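Local coordinates for protein terminal oxygenase component of carbazole 1,9a-dioxygenase (Nocardioides aromaticivorans, PDB 3GCF) that acts as the terminal oxygenase of carbazole 1,9a-dioxygenase, probably passing electrons from its Rieske [2Fe-2S] cluster to a nonheme iron that activates oxygen for attack on carbazole, at residues Asn33-Ala38 / Pro131-Gln136; Val50-Thr53 / Lys58-Leu61; Ile71-Ala76 / Pro81-Pro86; Trp101-Asp104 / Arg109-Asp112; Val291-Ser294 / His298-Phe301. One frame throughout, in Å; residues are numbered along the deposited sequence.

Interactions 1, 2 and 3 share one antiparallel sheet, with strands 34-40 and 49-54 at its edges; interaction 3 starts where strand 67-72 ends. Interaction 1 is one indole packed on backbone and side chains, with no hydrogen bond across, and interaction 2 a regular backbone ladder; interaction 3 turns to a carboxylate and a metal-bound cysteine. Interaction 4 is a bulged hairpin in the small cluster-binding sheet, joined to interaction 3 where Tyr103 meets Cys75 and Phe82; both reach the iron-sulfur cluster and a neighbouring subunit. These four are partly buried, each with an exposed or partly exposed margin. Interaction 5 is buried, a hairpin of the catalytic domain packing through Val291 and Phe301 on Pro37 of interaction 1.

Interaction 1 (Asn33-Ala38 / Pro131-Gln136); sequences NHWHPA and PVQVAQ
Trp35 carries this contact almost alone, pushing the six-membered end of its indole against the backbone of Pro131 to Gln133 and the side chains of Pro131 and Gln133. The tight part is at CZ3: it lies 3.5 Å from Pro131 O and 3.7 Å from Gln133 N, both approaching the ring obliquely, while Val132 CA sits in the ring plane at its edge. Next to it, Trp35 CH2 meets Pro131 CB at 4.0 Å and Gln133 CB at 3.9 Å. The indole reaches over the space of an intervening strand; the closest CA atoms, those of Trp35 and Val132, are still 8.7 Å apart. No hydrogen bond crosses. The indole NE1 is satisfied elsewhere, by His149 O, and Phe142 and His149 each make an edge-to-face contact with the ring.

The loose side is the amide end of Gln133, an exposed residue. Its chain runs out extended beyond CG, its amide turned 72° from the indole plane, and OE1 comes no nearer to Trp35 CZ2 than 4.2 Å. Pro131 is partly exposed as well. Strand 138-143 runs between strands 34-40 and 129-135, and Asn33 and His34 both face its Ile143 in a G1 beta bulge. Trp35 thus packs across the central strand of a three-strand portion of the antiparallel sheet of the Rieske domain.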
# COMPACT_ATOMS: atom_id res chain seq x y z
N ASN A 33 30.95 -3.69 -1.88
CA ASN A 33 32.40 -3.72 -2.01
C ASN A 33 32.66 -4.23 -3.43
O ASN A 33 33.58 -5.00 -3.68
CB ASN A 33 33.05 -4.61 -0.96
CG ASN A 33 33.17 -3.91 0.40
OD1 ASN A 33 33.38 -2.69 0.46
ND2 ASN A 33 33.04 -4.67 1.47
N HIS A 34 31.80 -3.79 -4.34
CA HIS A 34 31.86 -4.13 -5.76
C HIS A 34 31.38 -2.91 -6.54
O HIS A 34 30.65 -2.07 -6.01
CB HIS A 34 30.91 -5.29 -6.09
CG HIS A 34 31.42 -6.64 -5.69
ND1 HIS A 34 32.40 -7.31 -6.39
CD2 HIS A 34 31.06 -7.46 -4.67
CE1 HIS A 34 32.62 -8.48 -5.82
NE2 HIS A 34 31.83 -8.59 -4.77
N TRP A 35 31.79 -2.82 -7.80
CA TRP A 35 31.33 -1.75 -8.66
C TRP A 35 29.97 -2.20 -9.20
O TRP A 35 29.76 -3.39 -9.44
CB TRP A 35 32.28 -1.54 -9.84
CG TRP A 35 33.60 -0.92 -9.49
CD1 TRP A 35 34.77 -1.56 -9.22
CD2 TRP A 35 33.88 0.49 -9.42
NE1 TRP A 35 35.77 -0.64 -8.99
CE2 TRP A 35 35.25 0.62 -9.10
CE3 TRP A 35 33.10 1.64 -9.59
CZ2 TRP A 35 35.86 1.87 -8.95
CZ3 TRP A 35 33.71 2.89 -9.44
CH2 TRP A 35 35.08 2.99 -9.13
N HIS A 36 29.06 -1.24 -9.38
CA HIS A 36 27.73 -1.52 -9.91
C HIS A 36 27.34 -0.36 -10.82
O HIS A 36 27.65 0.79 -10.53
CB HIS A 36 26.69 -1.62 -8.78
CG HIS A 36 26.81 -2.86 -7.95
ND1 HIS A 36 26.39 -4.09 -8.39
CD2 HIS A 36 27.28 -3.04 -6.69
CE1 HIS A 36 26.60 -4.99 -7.44
NE2 HIS A 36 27.13 -4.38 -6.40
N PRO A 37 26.67 -0.65 -11.95
CA PRO A 37 26.27 0.45 -12.84
C PRO A 37 25.14 1.25 -12.19
O PRO A 37 24.29 0.70 -11.50
CB PRO A 37 25.81 -0.28 -14.10
CG PRO A 37 25.29 -1.59 -13.56
CD PRO A 37 26.34 -1.95 -12.54
N ALA A 38 25.14 2.56 -12.42
CA ALA A 38 24.11 3.44 -11.86
C ALA A 38 23.27 4.07 -12.95
O ALA A 38 22.07 4.26 -12.80
CB ALA A 38 24.77 4.54 -11.02
N PRO A 131 33.12 6.49 -5.08
CA PRO A 131 34.07 6.49 -6.19
C PRO A 131 33.24 6.23 -7.45
O PRO A 131 32.31 5.42 -7.42
CB PRO A 131 34.98 5.31 -5.87
CG PRO A 131 34.87 5.17 -4.37
CD PRO A 131 33.40 5.41 -4.13
N VAL A 132 33.55 6.93 -8.53
CA VAL A 132 32.82 6.77 -9.78
C VAL A 132 33.79 6.48 -10.93
O VAL A 132 34.90 6.98 -10.95
CB VAL A 132 32.05 8.06 -10.14
CG1 VAL A 132 31.48 7.96 -11.55
CG2 VAL A 132 30.94 8.31 -9.13
N GLN A 133 33.36 5.64 -11.86
CA GLN A 133 34.19 5.37 -13.03
C GLN A 133 33.27 5.13 -14.21
O GLN A 133 32.39 4.27 -14.17
CB GLN A 133 35.12 4.17 -12.84
CG GLN A 133 36.20 4.13 -13.92
CD GLN A 133 37.23 3.04 -13.71
OE1 GLN A 133 37.67 2.79 -12.58
NE2 GLN A 133 37.63 2.38 -14.80
N VAL A 134 33.48 5.90 -15.26
CA VAL A 134 32.68 5.77 -16.47
C VAL A 134 33.45 4.91 -17.46
O VAL A 134 34.61 5.17 -17.75
CB VAL A 134 32.39 7.16 -17.07
CG1 VAL A 134 31.60 7.01 -18.36
CG2 VAL A 134 31.59 7.99 -16.08
N ALA A 135 32.80 3.87 -17.97
CA ALA A 135 33.44 2.99 -18.93
C ALA A 135 32.41 2.46 -19.92
O ALA A 135 31.33 2.01 -19.53
CB ALA A 135 34.12 1.83 -18.22
N GLN A 136 32.75 2.54 -21.20
CA GLN A 136 31.88 2.07 -22.27
C GLN A 136 30.52 2.74 -22.18
O GLN A 136 29.49 2.09 -22.40
CB GLN A 136 31.74 0.55 -22.19
CG GLN A 136 33.07 -0.19 -22.21
CD GLN A 136 33.78 -0.10 -23.55
OE1 GLN A 136 33.86 0.97 -24.16
NE2 GLN A 136 34.30 -1.23 -24.02

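Interaction 2 (Val50-Thr53 / Lys58-Leu61); sequences VAVT and KVLL
The flat groups between Val50-Thr53 and Lys58-Leu61 are peptide units, and their edges do the bonding. At the Val52-Val59 pair each N-H meets the opposing carbonyl nearly head-on: Val59 N gives to Val52 O at 2.7 Å and Val52 N to Val59 O at 2.9 Å, the latter with an N-H...O angle of 175°. At Val50-Leu61 the donors tilt out of the carbonyl planes by 27° and 24°, with Leu61 N lying 2.8 Å from Val50 O. Ala51-Leu60 and Thr53-Lys58 are the non-hydrogen-bonded pairs of this antiparallel hairpin.

One face of the ladder is apolar. Val52 CG2, lodged between its own backbone N and carbonyl carbon, presses on Val59 CB at 3.7 Å, while CG1, the other branch, points to Leu61 CD1 at 4.1 Å. Leu61 continues onto Ala38 and Ala39, and Val59 onto Ala70, inside the Rieske domain. The other face carries Ala51, Thr53, Lys58 and Leu60. There Lys58 bends at chi3 and chi4, turning NZ to the same side as Thr53 OG1, where a water bridges them: it sits 2.7 Å from Thr53 OG1 and takes a weak bond from Lys58 NZ at 3.3 Å. Leu60 leans instead on Phe82 and Ile71.

Four short backbone bonds, straightest at Val52-Val59, and valine-leucine packing hold the pair of strands, whereas the water link between Thr53 and Lys58 is polar and weak on its lysine side, so it probably contributes less.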
# COMPACT_ATOMS: atom_id res chain seq x y z
N VAL A 50 20.77 13.30 -11.71
CA VAL A 50 20.09 12.03 -11.89
C VAL A 50 20.13 11.32 -10.56
O VAL A 50 21.21 11.08 -10.01
CB VAL A 50 20.76 11.13 -12.95
CG1 VAL A 50 20.07 9.77 -12.99
CG2 VAL A 50 20.69 11.80 -14.32
N ALA A 51 18.96 10.99 -10.02
CA ALA A 51 18.89 10.32 -8.74
C ALA A 51 18.74 8.81 -8.93
O ALA A 51 17.93 8.36 -9.74
CB ALA A 51 17.72 10.87 -7.92
N VAL A 52 19.53 8.04 -8.19
CA VAL A 52 19.46 6.59 -8.28
C VAL A 52 19.48 5.99 -6.88
O VAL A 52 19.91 6.64 -5.92
CB VAL A 52 20.64 5.99 -9.10
CG1 VAL A 52 20.68 6.60 -10.49
CG2 VAL A 52 21.96 6.22 -8.37
N THR A 53 19.00 4.76 -6.76
CA THR A 53 18.99 4.05 -5.50
C THR A 53 19.73 2.76 -5.77
O THR A 53 19.33 1.98 -6.65
CB THR A 53 17.55 3.75 -5.02
OG1 THR A 53 16.85 4.98 -4.83
CG2 THR A 53 17.57 3.00 -3.69
N LYS A 58 20.40 5.85 -1.43
CA LYS A 58 19.95 6.86 -2.37
C LYS A 58 21.18 7.67 -2.76
O LYS A 58 21.87 8.23 -1.91
CB LYS A 58 18.88 7.76 -1.73
CG LYS A 58 17.56 7.05 -1.47
CD LYS A 58 16.55 7.96 -0.79
CE LYS A 58 16.09 9.11 -1.69
NZ LYS A 58 15.29 8.65 -2.87
N VAL A 59 21.47 7.70 -4.05
CA VAL A 59 22.63 8.41 -4.55
C VAL A 59 22.23 9.48 -5.54
O VAL A 59 21.29 9.30 -6.32
CB VAL A 59 23.60 7.43 -5.26
CG1 VAL A 59 24.86 8.16 -5.70
CG2 VAL A 59 23.94 6.27 -4.32
N LEU A 60 22.94 10.60 -5.52
CA LEU A 60 22.67 11.69 -6.44
C LEU A 60 23.85 11.81 -7.40
O LEU A 60 25.00 11.94 -6.97
CB LEU A 60 22.50 13.01 -5.68
CG LEU A 60 22.19 14.24 -6.52
CD1 LEU A 60 20.78 14.13 -7.09
CD2 LEU A 60 22.31 15.51 -5.67
N LEU A 61 23.56 11.76 -8.70
CA LEU A 61 24.62 11.88 -9.69
C LEU A 61 24.52 13.21 -10.42
O LEU A 61 23.43 13.73 -10.63
CB LEU A 61 24.51 10.76 -10.73
CG LEU A 61 24.49 9.30 -10.28
CD1 LEU A 61 24.25 8.41 -11.50
CD2 LEU A 61 25.80 8.93 -9.61
O HOH W 1 16.65 7.49 -5.68

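Interaction 3 (Ile71-Ala76 / Pro81-Pro86); sequences IADGCA and PFSKEP. With FES (Fe2/s2 (inorganic) cluster), chain Q.
The first cluster-binding loop of the Rieske domain, with its Cys-x-His pair Cys75 and His77, is closed here by Asp73 and Cys75 meeting Pro81, Phe82 and Ser83. Cys75 SG binds FE1 of the [2Fe-2S] cluster at 2.3 Å, sharing that iron with Cys96. Asp73, at the centre of an inverse gamma turn, reaches across with CG anti to its backbone nitrogen (chi1 -172°). Its carboxylate grips Ser83 twice, both oxygens using their syn lone pairs: OD1 accepts Ser83 N at 3.0 Å, and OD2 accepts Ser83 OG at a short 2.5 Å. Asp73 O also draws a CA-H...O contact from Pro81 CA at 3.3 Å.

Phe82 lies alongside the turn. Ala72 O touches the ring edge near its plane, 3.2 Å from CE2, and Cys75 CB, of the iron-bound cysteine, comes obliquely to CE1 at 3.8 Å. Pro81 and Lys84 also pack on Ala343 of a neighbouring subunit.

The loop is thus tied across its mouth by Asp73 and Ser83. Held by two bonds from one serine, the buried carboxylate would be fixed in its rotation and probably favoured in its ionised form.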
# COMPACT_ATOMS: atom_id res chain seq x y z
N ILE A 71 27.22 11.54 -4.90
CA ILE A 71 27.16 11.92 -3.49
C ILE A 71 25.86 11.39 -2.88
O ILE A 71 24.88 11.16 -3.59
CB ILE A 71 27.22 13.47 -3.35
CG1 ILE A 71 27.26 13.87 -1.87
CG2 ILE A 71 26.02 14.13 -4.03
CD1 ILE A 71 27.81 15.27 -1.64
N ALA A 72 25.87 11.16 -1.58
CA ALA A 72 24.68 10.64 -0.91
C ALA A 72 23.52 11.62 -1.11
O ALA A 72 23.67 12.83 -0.93
CB ALA A 72 24.96 10.45 0.58
N ASP A 73 22.37 11.08 -1.50
CA ASP A 73 21.18 11.89 -1.73
C ASP A 73 20.40 12.08 -0.43
O ASP A 73 19.24 11.69 -0.30
CB ASP A 73 20.30 11.22 -2.79
CG ASP A 73 19.15 12.10 -3.24
OD1 ASP A 73 19.22 13.33 -3.04
OD2 ASP A 73 18.19 11.56 -3.81
N GLY A 74 21.08 12.69 0.55
CA GLY A 74 20.49 12.94 1.85
C GLY A 74 21.32 13.99 2.56
O GLY A 74 22.53 13.82 2.75
N CYS A 75 20.68 15.08 2.96
CA CYS A 75 21.36 16.17 3.65
C CYS A 75 21.72 15.75 5.07
O CYS A 75 20.97 15.01 5.72
CB CYS A 75 20.45 17.40 3.67
SG CYS A 75 21.20 18.91 4.32
N ALA A 76 22.85 16.23 5.56
CA ALA A 76 23.29 15.90 6.91
C ALA A 76 22.48 16.65 7.97
O ALA A 76 22.41 16.22 9.13
CB ALA A 76 24.78 16.24 7.07
N PRO A 81 16.34 14.50 0.88
CA PRO A 81 17.10 14.18 -0.33
C PRO A 81 17.22 15.43 -1.19
O PRO A 81 16.25 16.19 -1.33
CB PRO A 81 16.25 13.09 -1.00
CG PRO A 81 14.85 13.39 -0.52
CD PRO A 81 15.07 13.75 0.93
N PHE A 82 18.40 15.67 -1.75
CA PHE A 82 18.62 16.84 -2.59
C PHE A 82 17.77 16.72 -3.85
O PHE A 82 17.33 17.73 -4.41
CB PHE A 82 20.09 16.95 -3.01
CG PHE A 82 21.06 16.92 -1.87
CD1 PHE A 82 21.00 17.87 -0.85
CD2 PHE A 82 22.06 15.95 -1.81
CE1 PHE A 82 21.91 17.85 0.21
CE2 PHE A 82 22.97 15.93 -0.77
CZ PHE A 82 22.90 16.88 0.25
N SER A 83 17.56 15.48 -4.29
CA SER A 83 16.80 15.21 -5.50
C SER A 83 15.38 15.80 -5.51
O SER A 83 14.79 15.94 -6.57
CB SER A 83 16.77 13.71 -5.81
OG SER A 83 16.29 12.95 -4.71
N LYS A 84 14.84 16.14 -4.34
CA LYS A 84 13.51 16.75 -4.30
C LYS A 84 13.56 18.05 -5.10
O LYS A 84 12.59 18.43 -5.75
CB LYS A 84 13.10 17.08 -2.86
CG LYS A 84 12.81 15.87 -1.98
CD LYS A 84 11.49 15.20 -2.34
CE LYS A 84 11.22 14.00 -1.42
NZ LYS A 84 9.81 13.51 -1.51
N GLU A 85 14.71 18.73 -5.03
CA GLU A 85 14.92 20.00 -5.74
C GLU A 85 16.43 20.26 -5.71
O GLU A 85 16.92 21.08 -4.93
CB GLU A 85 14.16 21.13 -5.04
CG GLU A 85 14.29 22.50 -5.71
CD GLU A 85 13.48 23.58 -5.01
OE1 GLU A 85 12.24 23.61 -5.16
OE2 GLU A 85 14.08 24.40 -4.29
N PRO A 86 17.18 19.55 -6.57
CA PRO A 86 18.64 19.69 -6.65
C PRO A 86 19.10 21.08 -7.07
O PRO A 86 18.60 21.64 -8.04
CB PRO A 86 19.03 18.60 -7.65
CG PRO A 86 17.85 18.59 -8.58
CD PRO A 86 16.67 18.69 -7.65
FE1 FES Q . 19.42 20.37 4.09
FE2 FES Q . 18.59 21.79 6.23
S1 FES Q . 20.12 22.39 4.77
S2 FES Q . 17.90 19.70 5.54

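Interaction 4 (Trp101-Asp104 / Arg109-Asp112); sequences WTYD and RLVD. With FES (Fe2/s2 (inorganic) cluster), chain Q.
Trp101-Asp104 and Arg109-Asp112 form an antiparallel hairpin whose register slips by one between Thr102 and Tyr103, a classic beta bulge in which Val111 and Asp112 both face Thr102. Two bonds frame the bulge: Thr102 N gives to Asp112 O at 2.9 Å, its donor standing well above the carbonyl plane, and Asp104 N gives to Arg109 O at 2.9 Å, within the carbonyl plane. Inside it, Thr102 O accepts Val111 N at 2.9 Å and, weakly, Asp112 N at 3.4 Å. The hairpin belongs to the three-strand cluster-binding sheet of the Rieske domain, with strand 93-95 on the far side of 101-104.

Leu110 is the side chain that fills the angle between two aromatic rings. Its CG is anti to the backbone nitrogen (chi1 179°), which sends the methyls back toward the facing strand. CD1 sits over the face of Tyr103, 4.2 Å from the ring centroid and only 15° off its normal; CD2 sits over one face of the six-membered ring of Trp101, also 4.2 Å from its centroid. CD1 further presses on Thr102 O at 3.3 Å. The hydroxyl of Tyr103 is tied away from the hairpin, hydrogen-bonded with Ala76 N, and Trp101 stacks with His77, a cluster ligand, while meeting Phe360 of a neighbouring subunit edge-to-face. On the indole face opposite Leu110 lies the cluster itself, whose sulfide S1 is 3.3 Å from Trp101 CD1.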
# COMPACT_ATOMS: atom_id res chain seq x y z
N TRP A 101 22.54 24.26 3.03
CA TRP A 101 23.81 23.62 3.35
C TRP A 101 24.43 23.20 2.02
O TRP A 101 23.76 22.58 1.19
CB TRP A 101 23.59 22.41 4.26
CG TRP A 101 23.35 22.78 5.70
CD1 TRP A 101 22.73 23.91 6.17
CD2 TRP A 101 23.65 21.99 6.86
NE1 TRP A 101 22.63 23.87 7.54
CE2 TRP A 101 23.18 22.70 7.99
CE3 TRP A 101 24.27 20.74 7.05
CZ2 TRP A 101 23.32 22.20 9.29
CZ3 TRP A 101 24.40 20.25 8.34
CH2 TRP A 101 23.92 20.98 9.45
N THR A 102 25.69 23.56 1.81
CA THR A 102 26.38 23.27 0.56
C THR A 102 27.57 22.34 0.74
O THR A 102 28.41 22.55 1.63
CB THR A 102 26.82 24.59 -0.09
OG1 THR A 102 25.67 25.45 -0.21
CG2 THR A 102 27.41 24.36 -1.48
N TYR A 103 27.65 21.33 -0.10
CA TYR A 103 28.72 20.34 -0.01
C TYR A 103 29.66 20.29 -1.20
O TYR A 103 29.27 20.53 -2.34
CB TYR A 103 28.13 18.95 0.20
CG TYR A 103 27.13 18.85 1.33
CD1 TYR A 103 25.83 19.31 1.19
CD2 TYR A 103 27.50 18.29 2.56
CE1 TYR A 103 24.91 19.22 2.23
CE2 TYR A 103 26.59 18.20 3.61
CZ TYR A 103 25.30 18.67 3.44
OH TYR A 103 24.39 18.56 4.46
N ASP A 104 30.91 19.95 -0.90
CA ASP A 104 31.97 19.80 -1.90
C ASP A 104 31.80 18.39 -2.46
O ASP A 104 31.87 17.41 -1.71
CB ASP A 104 33.34 19.94 -1.22
CG ASP A 104 34.49 19.83 -2.20
OD1 ASP A 104 34.54 18.85 -2.97
OD2 ASP A 104 35.36 20.72 -2.18
N ARG A 109 32.34 17.14 2.11
CA ARG A 109 32.38 18.04 3.26
C ARG A 109 31.47 19.25 3.11
O ARG A 109 31.29 19.77 2.01
CB ARG A 109 33.81 18.53 3.49
CG ARG A 109 34.80 17.47 3.98
CD ARG A 109 35.04 17.61 5.48
NE ARG A 109 34.40 16.55 6.25
CZ ARG A 109 34.24 16.58 7.57
NH1 ARG A 109 34.68 17.61 8.27
NH2 ARG A 109 33.65 15.57 8.19
N LEU A 110 30.91 19.70 4.23
CA LEU A 110 30.06 20.89 4.24
C LEU A 110 31.02 22.08 4.12
O LEU A 110 31.84 22.31 5.01
CB LEU A 110 29.29 20.97 5.55
CG LEU A 110 28.38 22.19 5.73
CD1 LEU A 110 27.24 22.11 4.73
CD2 LEU A 110 27.84 22.24 7.15
N VAL A 111 30.94 22.84 3.03
CA VAL A 111 31.85 23.97 2.85
C VAL A 111 31.16 25.31 3.01
O VAL A 111 31.81 26.35 2.99
CB VAL A 111 32.54 23.93 1.47
CG1 VAL A 111 33.49 22.73 1.40
CG2 VAL A 111 31.50 23.86 0.36
N ASP A 112 29.84 25.29 3.16
CA ASP A 112 29.12 26.54 3.31
C ASP A 112 27.67 26.35 3.70
O ASP A 112 27.13 25.25 3.64
CB ASP A 112 29.19 27.35 2.01
CG ASP A 112 29.41 28.83 2.27
OD1 ASP A 112 28.77 29.36 3.21
OD2 ASP A 112 30.22 29.45 1.55
FE1 FES Q . 19.42 20.37 4.09
FE2 FES Q . 18.59 21.79 6.23
S1 FES Q . 20.12 22.39 4.77
S2 FES Q . 17.90 19.70 5.54

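Interaction 5 (Val291-Ser294 / His298-Phe301); sequences VPIS and HEYF
Val291 and Glu299 are joined by two backbone hydrogen bonds of unequal quality. Glu299 N gives to Val291 O at 2.7 Å with an N-H...O angle of 165°; the return bond, Val291 N to Glu299 O, is longer at 3.1 Å and bent to 135°. Beyond this hydrogen-bonded pair comes Pro292 opposite His298, a non-hydrogen-bonded pair whose side chains diverge. Val291 O is further crowded by His298, whose CA lies at 3.2 Å.

The apolar contacts lie on the face that bears Val291 and Glu299. Val291 CG2, the branch anti to the carbonyl carbon, comes obliquely to the Phe301 ring at CE1, 4.0 Å away. Ile293 sends its extended branch over the peptide of the partner strand, CD1 resting 3.5 Å from His298 C; the same methyl makes a van der Waals touch on the Glu299 carboxylate, 3.6 Å from OE1. This is the hairpin between strands 285-292 and 298-307 in the large antiparallel sheet of the catalytic domain, whose family belongs to the Bet v 1-like clan; Val291 and Phe301 also pack on Pro37 of strand 34-40.

The polar ends find their partners outside the hairpin. Glu299 bends at chi2 (73°) and is held by Arg170, in a salt bridge to OE2, and by Thr172 at OE1. His298 ND1 bonds with Ser175 O, and NE2 makes a weak bond with Arg341; the imidazole side chain is about 11 Å from the iron(II) ion and about 8 Å from the side chain of its ligand Asp337.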
# COMPACT_ATOMS: atom_id res chain seq x y z
N VAL A 291 21.18 -4.66 -10.57
CA VAL A 291 21.55 -3.94 -9.37
C VAL A 291 20.39 -3.78 -8.39
O VAL A 291 19.35 -3.23 -8.73
CB VAL A 291 22.11 -2.55 -9.72
CG1 VAL A 291 22.76 -1.91 -8.50
CG2 VAL A 291 23.12 -2.68 -10.86
N PRO A 292 20.56 -4.27 -7.16
CA PRO A 292 19.50 -4.16 -6.17
C PRO A 292 19.12 -2.70 -5.91
O PRO A 292 19.99 -1.83 -5.83
CB PRO A 292 20.11 -4.81 -4.92
CG PRO A 292 21.18 -5.70 -5.47
CD PRO A 292 21.76 -4.89 -6.58
N ILE A 293 17.83 -2.43 -5.80
CA ILE A 293 17.34 -1.09 -5.50
C ILE A 293 16.95 -1.19 -4.03
O ILE A 293 17.42 -0.42 -3.19
CB ILE A 293 16.11 -0.73 -6.34
CG1 ILE A 293 16.54 -0.49 -7.79
CG2 ILE A 293 15.42 0.50 -5.76
CD1 ILE A 293 15.40 -0.31 -8.76
N SER A 294 16.12 -2.18 -3.73
CA SER A 294 15.67 -2.45 -2.37
C SER A 294 15.68 -3.97 -2.22
O SER A 294 16.26 -4.68 -3.05
CB SER A 294 14.25 -1.92 -2.15
OG SER A 294 13.32 -2.59 -2.97
N HIS A 298 14.98 -4.26 -8.35
CA HIS A 298 16.31 -4.12 -8.92
C HIS A 298 16.27 -3.34 -10.22
O HIS A 298 15.21 -3.19 -10.84
CB HIS A 298 17.00 -5.49 -9.14
CG HIS A 298 16.38 -6.34 -10.21
ND1 HIS A 298 15.32 -7.18 -9.97
CD2 HIS A 298 16.74 -6.53 -11.50
CE1 HIS A 298 15.04 -7.86 -11.07
NE2 HIS A 298 15.89 -7.49 -12.01
N GLU A 299 17.43 -2.83 -10.61
CA GLU A 299 17.53 -2.06 -11.85
C GLU A 299 18.16 -2.99 -12.88
O GLU A 299 19.29 -3.46 -12.71
CB GLU A 299 18.41 -0.83 -11.66
CG GLU A 299 18.40 0.12 -12.85
CD GLU A 299 17.09 0.90 -12.98
OE1 GLU A 299 16.17 0.68 -12.16
OE2 GLU A 299 16.99 1.75 -13.89
N TYR A 300 17.40 -3.26 -13.93
CA TYR A 300 17.82 -4.15 -15.00
C TYR A 300 18.49 -3.37 -16.12
O TYR A 300 17.85 -2.56 -16.78
CB TYR A 300 16.57 -4.90 -15.49
CG TYR A 300 16.72 -5.78 -16.71
CD1 TYR A 300 17.85 -6.59 -16.91
CD2 TYR A 300 15.68 -5.86 -17.65
CE1 TYR A 300 17.93 -7.45 -18.01
CE2 TYR A 300 15.75 -6.71 -18.74
CZ TYR A 300 16.87 -7.50 -18.92
OH TYR A 300 16.92 -8.34 -20.02
N PHE A 301 19.78 -3.60 -16.32
CA PHE A 301 20.54 -2.94 -17.38
C PHE A 301 20.74 -3.94 -18.52
O PHE A 301 21.07 -5.10 -18.28
CB PHE A 301 21.94 -2.51 -16.92
CG PHE A 301 21.96 -1.33 -15.97
CD1 PHE A 301 21.53 -1.46 -14.66
CD2 PHE A 301 22.47 -0.10 -16.39
CE1 PHE A 301 21.61 -0.38 -13.77
CE2 PHE A 301 22.56 0.99 -15.51
CZ PHE A 301 22.13 0.85 -14.19